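Local coordinates for protein DNA ligase (PDB 6GDR) that probably seals nicks in duplex DNA as a minimal ATP-dependent ligase of the Lig E type, passing through an adenylated intermediate, at residues A63-A68 with T156-F161; A59-N64 with A126-M131; S144-L149 with F161-Q166. One frame throughout, in Å; residues are numbered along the deposited sequence.

Contact 1: A63-A68 with T156-F161; sequences ANWPKA and TPNPTF
Trp65 and Phe161 meet edge to face: the rim of the phenylalanine ring points at the five-membered ring of the indole, the planes 74° apart and the centroids 5.5 Å from each other. Phe161 CB lies over the face of the same indole ring, and with CG anti to the backbone N (chi1 -175°) the phenyl ring runs on past the indole toward Pro66. There Pro66 CD sits over a face of the Phe161 ring, 3.9 Å from Phe161 CE1, in a CH-pi contact. At the indole's edge, Thr160 OG1 lies near the ring plane, 3.1 Å from Trp65 NE1; the hydroxyl is hydrogen-bonded to the carbonyl of Phe61. Beyond the rings, the side chains of Asn64 and Pro157 cross at about a right angle, Asn64 CB 3.8 Å from Pro157 CG.

Asn158 spends both ends of its amide. ND2 donates to Ala63 O at 3.0 Å, nearly straight and on a lone pair in the carbonyl plane, and it has a second bond to Trp60 O; OD1 receives Thr160 N at 3.1 Å from above its carbonyl plane. A leucine in its place would probably leave Ala63 O without this donor and the Thr160 amide without its side-chain acceptor, loosening the turn. The OD1 bond closes an Asx turn, which overlaps the type I beta turn of Asn158 to Phe161 leading into strand 161-163, at the edge of one of the adenylation domain's sheets.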
loop_
_atom_site.group_PDB
_atom_site.type_symbol
_atom_site.label_atom_id
_atom_site.label_comp_id
_atom_site.label_asym_id
_atom_site.label_seq_id
_atom_site.Cartn_x
_atom_site.Cartn_y
_atom_site.Cartn_z
ATOM N N ALA D 63 -13.619 20.630 4.994
ATOM C CA ALA D 63 -13.817 22.030 5.339
ATOM C C ALA D 63 -12.530 22.636 5.881
ATOM O O ALA D 63 -11.890 22.074 6.774
ATOM C CB ALA D 63 -14.939 22.164 6.368
ATOM N N ASN D 64 -12.151 23.788 5.328
ATOM C CA ASN D 64 -11.002 24.579 5.762
ATOM C C ASN D 64 -9.667 23.925 5.431
ATOM O O ASN D 64 -8.630 24.364 5.946
ATOM C CB ASN D 64 -11.058 24.878 7.266
ATOM C CG ASN D 64 -12.301 25.653 7.659
ATOM O OD1 ASN D 64 -13.099 25.199 8.477
ATOM N ND2 ASN D 64 -12.469 26.833 7.071
ATOM N N TRP D 65 -9.652 22.894 4.584
ATOM C CA TRP D 65 -8.389 22.314 4.162
ATOM C C TRP D 65 -7.592 23.336 3.353
ATOM O O TRP D 65 -8.156 24.287 2.806
ATOM C CB TRP D 65 -8.625 21.056 3.326
ATOM C CG TRP D 65 -8.932 19.829 4.133
ATOM C CD1 TRP D 65 -9.393 19.782 5.416
ATOM C CD2 TRP D 65 -8.791 18.468 3.708
ATOM N NE1 TRP D 65 -9.551 18.476 5.815
ATOM C CE2 TRP D 65 -9.187 17.651 4.784
ATOM C CE3 TRP D 65 -8.367 17.863 2.521
ATOM C CZ2 TRP D 65 -9.175 16.260 4.708
ATOM C CZ3 TRP D 65 -8.355 16.483 2.448
ATOM C CH2 TRP D 65 -8.756 15.696 3.534
ATOM N N PRO D 66 -6.273 23.164 3.264
ATOM C CA PRO D 66 -5.463 24.101 2.476
ATOM C C PRO D 66 -5.895 24.131 1.017
ATOM O O PRO D 66 -6.613 23.253 0.529
ATOM C CB PRO D 66 -4.037 23.554 2.623
ATOM C CG PRO D 66 -4.066 22.734 3.863
ATOM C CD PRO D 66 -5.441 22.151 3.938
ATOM N N LYS D 67 -5.443 25.167 0.317
ATOM C CA LYS D 67 -5.727 25.340 -1.107
ATOM C C LYS D 67 -4.491 25.003 -1.941
ATOM O O LYS D 67 -3.990 25.806 -2.729
ATOM C CB LYS D 67 -6.206 26.764 -1.379
ATOM C CG LYS D 67 -7.517 27.132 -0.688
ATOM C CD LYS D 67 -8.702 26.310 -1.189
ATOM C CE LYS D 67 -8.974 26.547 -2.668
ATOM N NZ LYS D 67 -10.240 25.905 -3.118
ATOM N N ALA D 68 -4.002 23.779 -1.752
ATOM C CA ALA D 68 -2.825 23.294 -2.456
ATOM C C ALA D 68 -3.040 21.835 -2.831
ATOM O O ALA D 68 -4.028 21.208 -2.442
ATOM C CB ALA D 68 -1.559 23.452 -1.603
ATOM N N THR D 156 -4.512 24.623 9.908
ATOM C CA THR D 156 -5.740 23.967 9.463
ATOM C C THR D 156 -6.541 23.550 10.690
ATOM O O THR D 156 -6.083 22.676 11.455
ATOM C CB THR D 156 -5.429 22.755 8.588
ATOM O OG1 THR D 156 -4.724 23.181 7.414
ATOM C CG2 THR D 156 -6.712 22.041 8.171
ATOM N N PRO D 157 -7.726 24.126 10.924
ATOM C CA PRO D 157 -8.489 23.756 12.126
ATOM C C PRO D 157 -9.092 22.364 12.067
ATOM O O PRO D 157 -9.360 21.781 13.124
ATOM C CB PRO D 157 -9.582 24.830 12.193
ATOM C CG PRO D 157 -9.771 25.252 10.777
ATOM C CD PRO D 157 -8.418 25.159 10.131
ATOM N N ASN D 158 -9.304 21.813 10.882
ATOM C CA ASN D 158 -9.984 20.527 10.755
ATOM C C ASN D 158 -9.058 19.397 11.197
ATOM O O ASN D 158 -7.954 19.268 10.650
ATOM C CB ASN D 158 -10.429 20.315 9.312
ATOM C CG ASN D 158 -11.513 19.265 9.184
ATOM O OD1 ASN D 158 -11.597 18.339 9.991
ATOM N ND2 ASN D 158 -12.355 19.408 8.166
ATOM N N PRO D 159 -9.449 18.562 12.166
ATOM C CA PRO D 159 -8.570 17.455 12.579
ATOM C C PRO D 159 -8.523 16.302 11.588
ATOM O O PRO D 159 -7.682 15.408 11.752
ATOM C CB PRO D 159 -9.174 17.011 13.915
ATOM C CG PRO D 159 -10.612 17.354 13.798
ATOM C CD PRO D 159 -10.678 18.613 12.976
ATOM N N THR D 160 -9.395 16.286 10.578
ATOM C CA THR D 160 -9.320 15.248 9.556
ATOM C C THR D 160 -8.038 15.364 8.742
ATOM O O THR D 160 -7.539 14.359 8.223
ATOM C CB THR D 160 -10.532 15.325 8.630
ATOM O OG1 THR D 160 -10.593 16.623 8.025
ATOM C CG2 THR D 160 -11.817 15.064 9.407
ATOM N N PHE D 161 -7.499 16.574 8.616
ATOM C CA PHE D 161 -6.230 16.784 7.933
ATOM C C PHE D 161 -5.092 16.486 8.900
ATOM O O PHE D 161 -4.937 17.175 9.915
ATOM C CB PHE D 161 -6.141 18.215 7.410
ATOM C CG PHE D 161 -4.915 18.487 6.587
ATOM C CD1 PHE D 161 -4.951 18.374 5.208
ATOM C CD2 PHE D 161 -3.725 18.858 7.193
ATOM C CE1 PHE D 161 -3.825 18.624 4.446
ATOM C CE2 PHE D 161 -2.596 19.110 6.438
ATOM C CZ PHE D 161 -2.646 18.993 5.063
#

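Contact 2: A59-N64 with A126-M131; sequences AWFTAN and AKVRFM. Unlike the reference sequence in segment 126-131: Val128 (reference Ile).
Phe61 reaches Val128 from the short helix about 59-62, which packs beside the entry to strand 129-134, an inner strand of a mixed sheet in the nucleotidyltransferase (adenylation) domain typical of ATP-dependent DNA ligases. The contact is small, burying 193 Å² in all, and no hydrogen bond crosses it.

Its apolar part is a meeting of ring and branched side chain at about a right angle. With CG anti to the backbone N (chi1 -168°), Phe61 extends from the helix, and its CZ comes 3.7 Å from Val128 CG1; Val128, where the reference sequence has isoleucine, also sets CB against Phe61 CE1 at 3.8 Å. Outside the pair, Trp125 meets the Phe61 ring edge to face and Leu74 of strand 70-75 touches it, so the phenylalanine joins helix, loop and sheet.

The remaining contacts set ring edges against backbone. Trp60, on the exposed side, brings CH2 to within 3.9 Å of Ala126 CA, which lies near the indole plane. Phe61 does likewise deeper in: its rim faces the peptide following Val128, with Phe61 CE1 3.2 Å from Val128 O, the oxygen lying near the plane of the ring.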
loop_
_atom_site.group_PDB
_atom_site.type_symbol
_atom_site.label_atom_id
_atom_site.label_comp_id
_atom_site.label_asym_id
_atom_site.label_seq_id
_atom_site.Cartn_x
_atom_site.Cartn_y
_atom_site.Cartn_z
ATOM N N ALA D 59 -18.710 17.338 2.824
ATOM C CA ALA D 59 -18.112 18.669 2.764
ATOM C C ALA D 59 -17.357 18.996 4.045
ATOM O O ALA D 59 -16.289 19.617 4.004
ATOM C CB ALA D 59 -19.193 19.716 2.496
ATOM N N TRP D 60 -17.898 18.589 5.197
ATOM C CA TRP D 60 -17.226 18.865 6.463
ATOM C C TRP D 60 -15.883 18.154 6.548
ATOM O O TRP D 60 -14.970 18.631 7.233
ATOM C CB TRP D 60 -18.117 18.451 7.635
ATOM C CG TRP D 60 -18.430 16.985 7.671
ATOM C CD1 TRP D 60 -19.544 16.373 7.174
ATOM C CD2 TRP D 60 -17.619 15.946 8.234
ATOM N NE1 TRP D 60 -19.477 15.018 7.392
ATOM C CE2 TRP D 60 -18.305 14.731 8.041
ATOM C CE3 TRP D 60 -16.379 15.925 8.881
ATOM C CZ2 TRP D 60 -17.793 13.508 8.473
ATOM C CZ3 TRP D 60 -15.874 14.711 9.308
ATOM C CH2 TRP D 60 -16.579 13.520 9.102
ATOM N N PHE D 61 -15.741 17.016 5.864
ATOM C CA PHE D 61 -14.485 16.277 5.907
ATOM C C PHE D 61 -13.338 17.090 5.321
ATOM O O PHE D 61 -12.183 16.915 5.728
ATOM C CB PHE D 61 -14.637 14.954 5.158
ATOM C CG PHE D 61 -13.503 13.995 5.383
ATOM C CD1 PHE D 61 -13.520 13.127 6.460
ATOM C CD2 PHE D 61 -12.423 13.961 4.518
ATOM C CE1 PHE D 61 -12.480 12.242 6.672
ATOM C CE2 PHE D 61 -11.380 13.078 4.724
ATOM C CZ PHE D 61 -11.409 12.219 5.804
ATOM N N THR D 62 -13.632 17.982 4.376
ATOM C CA THR D 62 -12.618 18.795 3.716
ATOM C C THR D 62 -12.730 20.272 4.072
ATOM O O THR D 62 -12.001 21.092 3.504
ATOM C CB THR D 62 -12.711 18.625 2.197
ATOM O OG1 THR D 62 -13.938 19.194 1.723
ATOM C CG2 THR D 62 -12.659 17.154 1.814
ATOM N N ALA D 63 -13.619 20.630 4.994
ATOM C CA ALA D 63 -13.817 22.030 5.339
ATOM C C ALA D 63 -12.530 22.636 5.881
ATOM O O ALA D 63 -11.890 22.074 6.774
ATOM C CB ALA D 63 -14.939 22.164 6.368
ATOM N N ASN D 64 -12.151 23.788 5.328
ATOM C CA ASN D 64 -11.002 24.579 5.762
ATOM C C ASN D 64 -9.667 23.925 5.431
ATOM O O ASN D 64 -8.630 24.364 5.946
ATOM C CB ASN D 64 -11.058 24.878 7.266
ATOM C CG ASN D 64 -12.301 25.653 7.659
ATOM O OD1 ASN D 64 -13.099 25.199 8.477
ATOM N ND2 ASN D 64 -12.469 26.833 7.071
ATOM N N ALA D 126 -16.561 9.640 10.025
ATOM C CA ALA D 126 -16.252 10.301 11.290
ATOM C C ALA D 126 -14.840 9.969 11.756
ATOM O O ALA D 126 -14.084 10.859 12.164
ATOM C CB ALA D 126 -17.279 9.901 12.349
ATOM N N LYS D 127 -14.461 8.693 11.697
ATOM C CA LYS D 127 -13.166 8.239 12.185
ATOM C C LYS D 127 -12.157 8.031 11.059
ATOM O O LYS D 127 -11.174 7.303 11.240
ATOM C CB LYS D 127 -13.339 6.955 12.998
ATOM C CG LYS D 127 -13.969 7.185 14.369
ATOM C CD LYS D 127 -12.955 7.733 15.367
ATOM C CE LYS D 127 -13.627 8.464 16.521
ATOM N NZ LYS D 127 -13.800 9.919 16.243
ATOM N N VAL D 128 -12.374 8.660 9.907
ATOM C CA VAL D 128 -11.429 8.627 8.801
ATOM C C VAL D 128 -10.570 9.880 8.865
ATOM O O VAL D 128 -11.029 10.955 9.271
ATOM C CB VAL D 128 -12.152 8.520 7.442
ATOM C CG1 VAL D 128 -11.159 8.596 6.287
ATOM C CG2 VAL D 128 -12.948 7.226 7.370
ATOM N N ARG D 129 -9.309 9.742 8.460
ATOM C CA ARG D 129 -8.374 10.856 8.445
ATOM C C ARG D 129 -7.579 10.834 7.148
ATOM O O ARG D 129 -7.423 9.794 6.504
ATOM C CB ARG D 129 -7.421 10.812 9.649
ATOM C CG ARG D 129 -8.106 11.031 10.988
ATOM C CD ARG D 129 -7.095 11.345 12.077
ATOM N NE ARG D 129 -6.215 10.213 12.354
ATOM C CZ ARG D 129 -5.102 10.288 13.077
ATOM N NH1 ARG D 129 -4.366 9.203 13.275
ATOM N NH2 ARG D 129 -4.717 11.448 13.596
ATOM N N PHE D 130 -7.074 12.007 6.773
ATOM C CA PHE D 130 -6.271 12.178 5.564
ATOM C C PHE D 130 -4.816 12.302 6.002
ATOM O O PHE D 130 -4.336 13.386 6.339
ATOM C CB PHE D 130 -6.740 13.394 4.774
ATOM C CG PHE D 130 -5.924 13.674 3.544
ATOM C CD1 PHE D 130 -6.145 12.965 2.375
ATOM C CD2 PHE D 130 -4.944 14.653 3.552
ATOM C CE1 PHE D 130 -5.399 13.223 1.240
ATOM C CE2 PHE D 130 -4.196 14.914 2.421
ATOM C CZ PHE D 130 -4.424 14.200 1.263
ATOM N N MET D 131 -4.110 11.173 5.997
ATOM C CA MET D 131 -2.722 11.114 6.453
ATOM C C MET D 131 -1.819 11.541 5.302
ATOM O O MET D 131 -1.327 10.720 4.527
ATOM C CB MET D 131 -2.382 9.712 6.941
ATOM C CG MET D 131 -3.412 9.115 7.895
ATOM S SD MET D 131 -3.684 10.110 9.375
ATOM C CE MET D 131 -2.063 10.061 10.134
#

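Contact 3: S144-L149 with F161-Q166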
loop_
_atom_site.group_PDB
_atom_site.type_symbol
_atom_site.label_atom_id
_atom_site.label_comp_id
_atom_site.label_asym_id
_atom_site.label_seq_id
_atom_site.Cartn_x
_atom_site.Cartn_y
_atom_site.Cartn_z
ATOM N N SER D 144 11.875 19.875 2.680
ATOM C CA SER D 144 11.133 21.129 2.613
ATOM C C SER D 144 9.636 20.879 2.496
ATOM O O SER D 144 8.833 21.568 3.136
ATOM C CB SER D 144 11.628 21.965 1.434
ATOM O OG SER D 144 10.795 23.091 1.221
ATOM N N ARG D 145 9.239 19.898 1.680
ATOM C CA ARG D 145 7.820 19.594 1.526
ATOM C C ARG D 145 7.223 19.103 2.838
ATOM O O ARG D 145 6.106 19.489 3.204
ATOM C CB ARG D 145 7.625 18.558 0.417
ATOM C CG ARG D 145 8.320 18.927 -0.887
ATOM C CD ARG D 145 7.779 18.135 -2.066
ATOM N NE ARG D 145 8.057 16.704 -1.964
ATOM C CZ ARG D 145 9.179 16.116 -2.375
ATOM N NH1 ARG D 145 10.155 16.830 -2.919
ATOM N NH2 ARG D 145 9.326 14.805 -2.238
ATOM N N LEU D 146 7.953 18.253 3.563
ATOM C CA LEU D 146 7.505 17.833 4.887
ATOM C C LEU D 146 7.296 19.040 5.793
ATOM O O LEU D 146 6.265 19.158 6.465
ATOM C CB LEU D 146 8.518 16.868 5.503
ATOM C CG LEU D 146 8.247 16.427 6.946
ATOM C CD1 LEU D 146 6.951 15.637 7.039
ATOM C CD2 LEU D 146 9.411 15.616 7.486
ATOM N N ASN D 147 8.275 19.948 5.828
ATOM C CA ASN D 147 8.134 21.154 6.635
ATOM C C ASN D 147 6.881 21.926 6.247
ATOM O O ASN D 147 6.153 22.421 7.115
ATOM C CB ASN D 147 9.375 22.034 6.490
ATOM C CG ASN D 147 10.625 21.374 7.045
ATOM O OD1 ASN D 147 10.546 20.473 7.879
ATOM N ND2 ASN D 147 11.787 21.826 6.586
ATOM N N MET D 148 6.615 22.042 4.943
ATOM C CA MET D 148 5.409 22.725 4.486
ATOM C C MET D 148 4.157 22.006 4.970
ATOM O O MET D 148 3.191 22.647 5.401
ATOM C CB MET D 148 5.415 22.824 2.960
ATOM C CG MET D 148 6.507 23.727 2.400
ATOM S SD MET D 148 6.807 23.481 0.636
ATOM C CE MET D 148 5.162 23.693 -0.036
ATOM N N LEU D 149 4.153 20.673 4.904
ATOM C CA LEU D 149 3.005 19.906 5.378
ATOM C C LEU D 149 2.701 20.229 6.835
ATOM O O LEU D 149 1.551 20.501 7.197
ATOM C CB LEU D 149 3.262 18.407 5.207
ATOM C CG LEU D 149 3.223 17.837 3.787
ATOM C CD1 LEU D 149 3.633 16.372 3.800
ATOM C CD2 LEU D 149 1.840 17.995 3.170
ATOM N N PHE D 161 -7.499 16.574 8.616
ATOM C CA PHE D 161 -6.230 16.784 7.933
ATOM C C PHE D 161 -5.092 16.486 8.900
ATOM O O PHE D 161 -4.937 17.175 9.915
ATOM C CB PHE D 161 -6.141 18.215 7.410
ATOM C CG PHE D 161 -4.915 18.487 6.587
ATOM C CD1 PHE D 161 -4.951 18.374 5.208
ATOM C CD2 PHE D 161 -3.725 18.858 7.193
ATOM C CE1 PHE D 161 -3.825 18.624 4.446
ATOM C CE2 PHE D 161 -2.596 19.110 6.438
ATOM C CZ PHE D 161 -2.646 18.993 5.063
ATOM N N ALA D 162 -4.305 15.457 8.594
ATOM C CA ALA D 162 -3.191 15.040 9.432
ATOM C C ALA D 162 -1.945 14.896 8.566
ATOM O O ALA D 162 -1.980 15.096 7.348
ATOM C CB ALA D 162 -3.511 13.728 10.161
ATOM N N VAL D 163 -0.833 14.547 9.208
ATOM C CA VAL D 163 0.448 14.381 8.532
ATOM C C VAL D 163 1.110 13.127 9.080
ATOM O O VAL D 163 1.232 12.965 10.299
ATOM C CB VAL D 163 1.367 15.606 8.724
ATOM C CG1 VAL D 163 2.658 15.437 7.929
ATOM C CG2 VAL D 163 0.649 16.884 8.311
ATOM N N VAL D 164 1.534 12.238 8.181
ATOM C CA VAL D 164 2.185 11.006 8.606
ATOM C C VAL D 164 3.418 11.345 9.427
ATOM O O VAL D 164 4.221 12.209 9.050
ATOM C CB VAL D 164 2.539 10.144 7.386
ATOM C CG1 VAL D 164 3.363 8.937 7.803
ATOM C CG2 VAL D 164 1.269 9.698 6.668
ATOM N N SER D 165 3.573 10.663 10.558
ATOM C CA SER D 165 4.726 10.888 11.417
ATOM C C SER D 165 5.989 10.383 10.733
ATOM O O SER D 165 6.026 9.260 10.219
ATOM C CB SER D 165 4.534 10.185 12.759
ATOM O OG SER D 165 3.358 10.638 13.406
ATOM N N GLN D 166 7.026 11.215 10.728
ATOM C CA GLN D 166 8.306 10.884 10.121
ATOM C C GLN D 166 9.370 10.840 11.207
ATOM O O GLN D 166 9.514 11.794 11.978
ATOM C CB GLN D 166 8.686 11.906 9.047
ATOM C CG GLN D 166 7.630 12.107 7.967
ATOM C CD GLN D 166 7.634 11.008 6.925
ATOM O OE1 GLN D 166 8.592 10.241 6.814
ATOM N NE2 GLN D 166 6.560 10.928 6.149
#
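This is buried, largely apolar packing of a helix on the face of a sheet, over its edge strand, within the beta-alpha-beta unit made by strand 129-134, helix 142-154 and strand 161-163. The two strands are parallel neighbours, and the connecting helix runs back over one face of the sheet: the axes of helix 144-149 and strand 161-163 are 10.2 Å apart at closest, with N-to-C directions 143° from each other.

Val163 is the strand's main point of contact, setting both methyls against Leu149. CG1, anti to the backbone N (chi1 -176°), meets Leu149 CB at 4.1 Å, while Val163 CG2 lies 3.9 Å from Leu149 O. Phe161 approaches more loosely, its CE2 being 4.4 Å from that carbonyl oxygen, which lies near the ring plane.

One helical turn earlier, Leu146 addresses the loop after the strand. Its CD1 touches Gln166 CG at 3.7 Å and its CD2 the same carbon at 4.0 Å, so the fork of the leucine closes on the aliphatic part of the glutamine as the two cross at a slant. Both residues also touch Trp30 of strand 29-34.

Val164, between these two points of packing, belongs to the AMP pocket and touches the nucleotide. With no hydrogen bond or salt bridge between the segments, the fit rests mainly on methyl and methylene groups, joined by the Leu149 carbonyl oxygen; toward Leu146, Gln166 offers aliphatic carbons rather than its amide.

Overall arrangement
All three contacts lie in the adenylation domain, on the same side of the chain's centre. Contacts 1 and 2 are close neighbours, their centres about 8 Å apart, and both start from the chain around helix 59-62; they share Ala63 and Asn64, and Thr160 O lies 2.8 Å from Phe130 N between them. The centre of contact 3 lies about 13 Å from that of contact 1 and about 16 Å from that of contact 2; it shares Phe161 with contact 1. Along the chain, contact 2 closes before contact 3 opens, whereas contacts 1 and 3 interleave. Strands 129-134 and 161-163, adjacent in one mixed sheet, tie the set together, linking peripheral loops to the strand whose continuation contributes Val164 to the AMP pocket.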